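PDB 1QLW: esterase, which probably hydrolyses carboxylic esters, as a bacterial member of the alpha/beta-hydrolase family. Local coordinates for residues 44-47 / 48-51; 88-91 / 92-96. All coordinates share one frame; numbering follows the deposited sequence.

Contact 1: residues 44-47 / 48-51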
# COMPACT_ATOMS: atom_id res chain seq x y z
N THR A 44 19.58 0.88 12.43
CA THR A 44 18.32 0.88 13.16
C THR A 44 17.18 1.05 12.18
O THR A 44 17.20 1.95 11.34
CB THR A 44 18.30 2.07 14.13
OG1 THR A 44 19.48 2.08 14.91
CG2 THR A 44 17.09 2.02 15.05
N VAL A 45 16.16 0.20 12.30
CA VAL A 45 14.97 0.30 11.47
C VAL A 45 13.75 0.44 12.38
O VAL A 45 13.73 -0.07 13.49
CB VAL A 45 14.78 -0.86 10.47
CG1 VAL A 45 15.86 -0.80 9.39
CG2 VAL A 45 14.77 -2.21 11.18
N THR A 46 12.69 1.01 11.81
CA THR A 46 11.38 1.06 12.49
C THR A 46 10.51 -0.03 11.91
O THR A 46 10.34 -0.12 10.69
CB THR A 46 10.74 2.43 12.28
OG1 THR A 46 11.65 3.45 12.72
CG2 THR A 46 9.43 2.55 13.04
N VAL A 47 9.91 -0.84 12.78
CA VAL A 47 9.02 -1.93 12.37
C VAL A 47 7.76 -1.91 13.24
O VAL A 47 7.72 -1.26 14.27
CB VAL A 47 9.68 -3.31 12.41
CG1 VAL A 47 10.89 -3.39 11.49
CG2 VAL A 47 10.06 -3.63 13.84
N ASP A 48 6.71 -2.57 12.77
CA ASP A 48 5.41 -2.71 13.42
C ASP A 48 4.48 -1.51 13.28
O ASP A 48 3.31 -1.62 13.67
CB ASP A 48 5.52 -3.10 14.89
CG ASP A 48 6.08 -4.49 15.15
OD1 ASP A 48 6.12 -5.33 14.24
OD2 ASP A 48 6.50 -4.70 16.31
N GLN A 49 4.93 -0.43 12.66
CA GLN A 49 4.08 0.72 12.39
C GLN A 49 2.97 0.33 11.41
O GLN A 49 3.11 -0.56 10.58
CB GLN A 49 4.91 1.87 11.81
CG GLN A 49 5.59 1.59 10.47
CD GLN A 49 6.97 1.02 10.62
OE1 GLN A 49 7.27 0.32 11.57
NE2 GLN A 49 7.91 1.34 9.74
N MET A 50 1.88 1.11 11.45
CA MET A 50 0.69 0.84 10.64
C MET A 50 0.41 2.02 9.70
O MET A 50 0.20 3.15 10.18
CB MET A 50 -0.50 0.62 11.59
CG MET A 50 -1.84 0.42 10.89
SD MET A 50 -3.16 0.10 12.07
CE MET A 50 -3.50 1.76 12.69
N TYR A 51 0.38 1.75 8.41
CA TYR A 51 -0.00 2.74 7.40
C TYR A 51 -1.49 3.04 7.48
O TYR A 51 -2.32 2.13 7.59
CB TYR A 51 0.27 2.14 6.02
CG TYR A 51 -0.21 2.96 4.84
CD1 TYR A 51 0.44 4.14 4.47
CD2 TYR A 51 -1.31 2.56 4.10
CE1 TYR A 51 0.00 4.88 3.39
CE2 TYR A 51 -1.74 3.31 3.02
CZ TYR A 51 -1.07 4.46 2.65
OH TYR A 51 -1.53 5.15 1.54
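The side-chain amide of Gln49 turns back on its own strand and meets Thr46 with both an edge and a face. At the edge, NE2 donates to the backbone O of Thr46 at 3.0 Å, with an N-H...O angle of 156°; the acceptor lies in the plane of the amide, but NE2 stands well above the carbonyl plane of Thr46, away from its lone pairs. Over one face of the amide comes the methyl of Thr46, displaced toward the oxygen side, with CG2 3.8 Å from Gln49 CD. Gln49 reaches back because its CG lies between the backbone N and the carbonyl carbon (chi1 62°) and the chain then bends at chi2, so the two side chains cross at about a right angle. Glutamine suits the place: it is long enough to span the irregularity at Asp48, which has positive phi (81°), and its NE2 also binds Gln170 O of the second subunit. With an alanine here the amide is gone, and Thr46 O and Gln170 O of the second subunit would probably be left without this donor, with a gap beside the Thr46 methyl. Threonine serves two sides: while CG2 meets the amide, OG1 bonds to Asp27 and to His138 of the second subunit. Asp48, at the break, sends OD2 to a salt bridge with Arg26. The whole is a local irregularity in strand 43-57 of the alpha/beta-hydrolase sheet: Val45 and Val47 pair with strand 26-30, beyond the break Met50 pairs with strand 13-23 and Tyr51 with strand 99-103, and helix 185-197 packs against Asp48 and Met50.

Contact 2: residues 88-91 / 92-96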
# COMPACT_ATOMS: atom_id res chain seq x y z
N TRP A 88 -16.35 -0.22 -0.81
CA TRP A 88 -16.91 0.35 0.40
C TRP A 88 -16.19 1.62 0.82
O TRP A 88 -16.84 2.51 1.39
CB TRP A 88 -16.91 -0.64 1.56
CG TRP A 88 -17.96 -1.70 1.49
CD1 TRP A 88 -18.85 -1.96 0.48
CD2 TRP A 88 -18.20 -2.69 2.49
NE1 TRP A 88 -19.63 -3.05 0.80
CE2 TRP A 88 -19.26 -3.50 2.05
CE3 TRP A 88 -17.64 -2.96 3.75
CZ2 TRP A 88 -19.75 -4.57 2.79
CZ3 TRP A 88 -18.13 -4.03 4.47
CH2 TRP A 88 -19.18 -4.83 3.99
N ASP A 89 -14.89 1.75 0.59
CA ASP A 89 -14.23 2.99 0.97
C ASP A 89 -14.87 4.21 0.30
O ASP A 89 -15.34 5.14 0.95
CB ASP A 89 -12.78 2.79 0.58
CG ASP A 89 -11.97 3.96 0.95
OD1 ASP A 89 -12.36 4.81 1.77
OD2 ASP A 89 -10.86 4.00 0.36
N GLU A 90 -14.98 4.16 -1.04
CA GLU A 90 -15.59 5.25 -1.78
C GLU A 90 -17.06 5.41 -1.42
O GLU A 90 -17.56 6.53 -1.28
CB GLU A 90 -15.46 5.00 -3.28
CG GLU A 90 -16.09 6.11 -4.10
CD GLU A 90 -15.95 6.01 -5.59
OE1 GLU A 90 -15.22 5.13 -6.08
OE2 GLU A 90 -16.60 6.82 -6.30
N TYR A 91 -17.78 4.31 -1.26
CA TYR A 91 -19.20 4.39 -0.94
C TYR A 91 -19.41 5.06 0.41
O TYR A 91 -20.27 5.93 0.56
CB TYR A 91 -19.84 3.00 -0.96
CG TYR A 91 -21.33 3.04 -0.87
CD1 TYR A 91 -22.08 3.62 -1.88
CD2 TYR A 91 -22.02 2.45 0.17
CE1 TYR A 91 -23.46 3.59 -1.86
CE2 TYR A 91 -23.39 2.41 0.22
CZ TYR A 91 -24.12 2.97 -0.81
OH TYR A 91 -25.49 2.93 -0.82
N PHE A 92 -18.60 4.68 1.40
CA PHE A 92 -18.72 5.27 2.73
C PHE A 92 -18.46 6.78 2.66
O PHE A 92 -19.18 7.56 3.30
CB PHE A 92 -17.77 4.60 3.72
CG PHE A 92 -18.13 3.20 4.11
CD1 PHE A 92 -19.22 2.50 3.63
CD2 PHE A 92 -17.33 2.53 5.01
CE1 PHE A 92 -19.50 1.21 4.02
CE2 PHE A 92 -17.61 1.24 5.43
CZ PHE A 92 -18.70 0.58 4.93
N LEU A 93 -17.45 7.19 1.89
CA LEU A 93 -17.17 8.62 1.71
C LEU A 93 -18.37 9.33 1.11
O LEU A 93 -18.77 10.42 1.55
CB LEU A 93 -15.97 8.80 0.78
CG LEU A 93 -14.66 8.31 1.34
CD1 LEU A 93 -13.60 8.29 0.26
CD2 LEU A 93 -14.21 9.21 2.48
N ARG A 94 -18.99 8.73 0.09
CA ARG A 94 -20.16 9.30 -0.58
C ARG A 94 -21.36 9.36 0.34
O ARG A 94 -22.23 10.22 0.19
CB ARG A 94 -20.47 8.52 -1.86
CG ARG A 94 -19.44 8.77 -2.94
CD ARG A 94 -19.74 7.97 -4.20
NE ARG A 94 -18.78 8.24 -5.26
CZ ARG A 94 -18.88 9.24 -6.13
NH1 ARG A 94 -19.90 10.08 -6.10
NH2 ARG A 94 -17.92 9.39 -7.02
N LYS A 95 -21.42 8.49 1.34
CA LYS A 95 -22.45 8.48 2.36
C LYS A 95 -22.13 9.43 3.51
O LYS A 95 -22.94 9.53 4.44
CB LYS A 95 -22.70 7.04 2.82
CG LYS A 95 -23.34 6.19 1.74
CD LYS A 95 -24.79 6.55 1.53
CE LYS A 95 -25.57 5.52 0.75
NZ LYS A 95 -27.04 5.72 0.90
N GLY A 96 -21.01 10.13 3.45
CA GLY A 96 -20.70 11.16 4.42
C GLY A 96 -19.81 10.76 5.57
O GLY A 96 -19.67 11.54 6.52
O HOH W 1 -28.69 3.75 -0.41
O HOH W 2 -26.84 4.90 -2.33
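Trp88 and Phe92 meet one turn apart on helix 88-94, in a beta-alpha-beta crossover between the parallel strands 65-68 and 99-103. Their ring planes are near parallel, yet slid so far apart that they barely overlap; the rings touch through Trp88 CE3 and Phe92 CZ (3.9 Å), and Trp88 CB adds a CH-pi contact over the face of Phe92, 4.2 Å from its centroid. Large aromatics suit this buried flank, where Trp88 packs on helix 306-319 and its NE1 donates a hydrogen bond to Asn306 O. The carbonyl O of Asp89 accepts a hydrogen bond from Leu93 N, while the side-chain OD1 bonds to Thr99 OG1 on the next strand; the apolar Leu93 packs on Gln55 and Pro57. Glu90, with CG anti to the backbone N (chi1 180°) and an extended chain, runs beside Arg94. A single oxygen, Glu90 OE2, takes both bonds of the salt bridge, from Arg94 NE at 2.8 Å and from Arg94 NH2 at 3.0 Å. It lies at the edge of the guanidinium, close to its plane, while the carboxylate is turned 39° from that plane. Arg94 NH2 is shared with Gly11 O, which helps to fix the group's rotation. The carbonyl O of Tyr91 accepts a hydrogen bond from Lys95 N, near the Schellman motif that ends the helix at Gly96, whose positive phi would press a beta carbon into the carbonyl O of Lys95, a reason for glycine. Lysine suits the exposed end of the helix, its methylenes lying on the Tyr91 ring: CG stands over the ring centre, 4.1 Å from the centroid. Tyr91 OH bonds to Asp311, and a water that donates to this OH at 2.8 Å also accepts a weak, 3.3 Å bond from Lys95 NZ.

In the fold
Both contacts are largely buried, but by different means. Contact 1 lies within one strand at the interface with the second subunit, which supplies part of the cover; contact 2 lies along a helix packed on the sheet and on helix 306-319, with Lys95 exposed at its end. Their centres are 29 Å apart and they do not touch, yet strand 43-57 connects them: contact 1 interrupts it, and its far part, at Gln55 and Pro57, receives side chains of contact 2. The chemistry follows the place. An amide meeting backbone suits an irregular strand, whereas the helix pairs side chains one turn apart: aromatic with aromatic, acid with base, and a ring under a lysine chain.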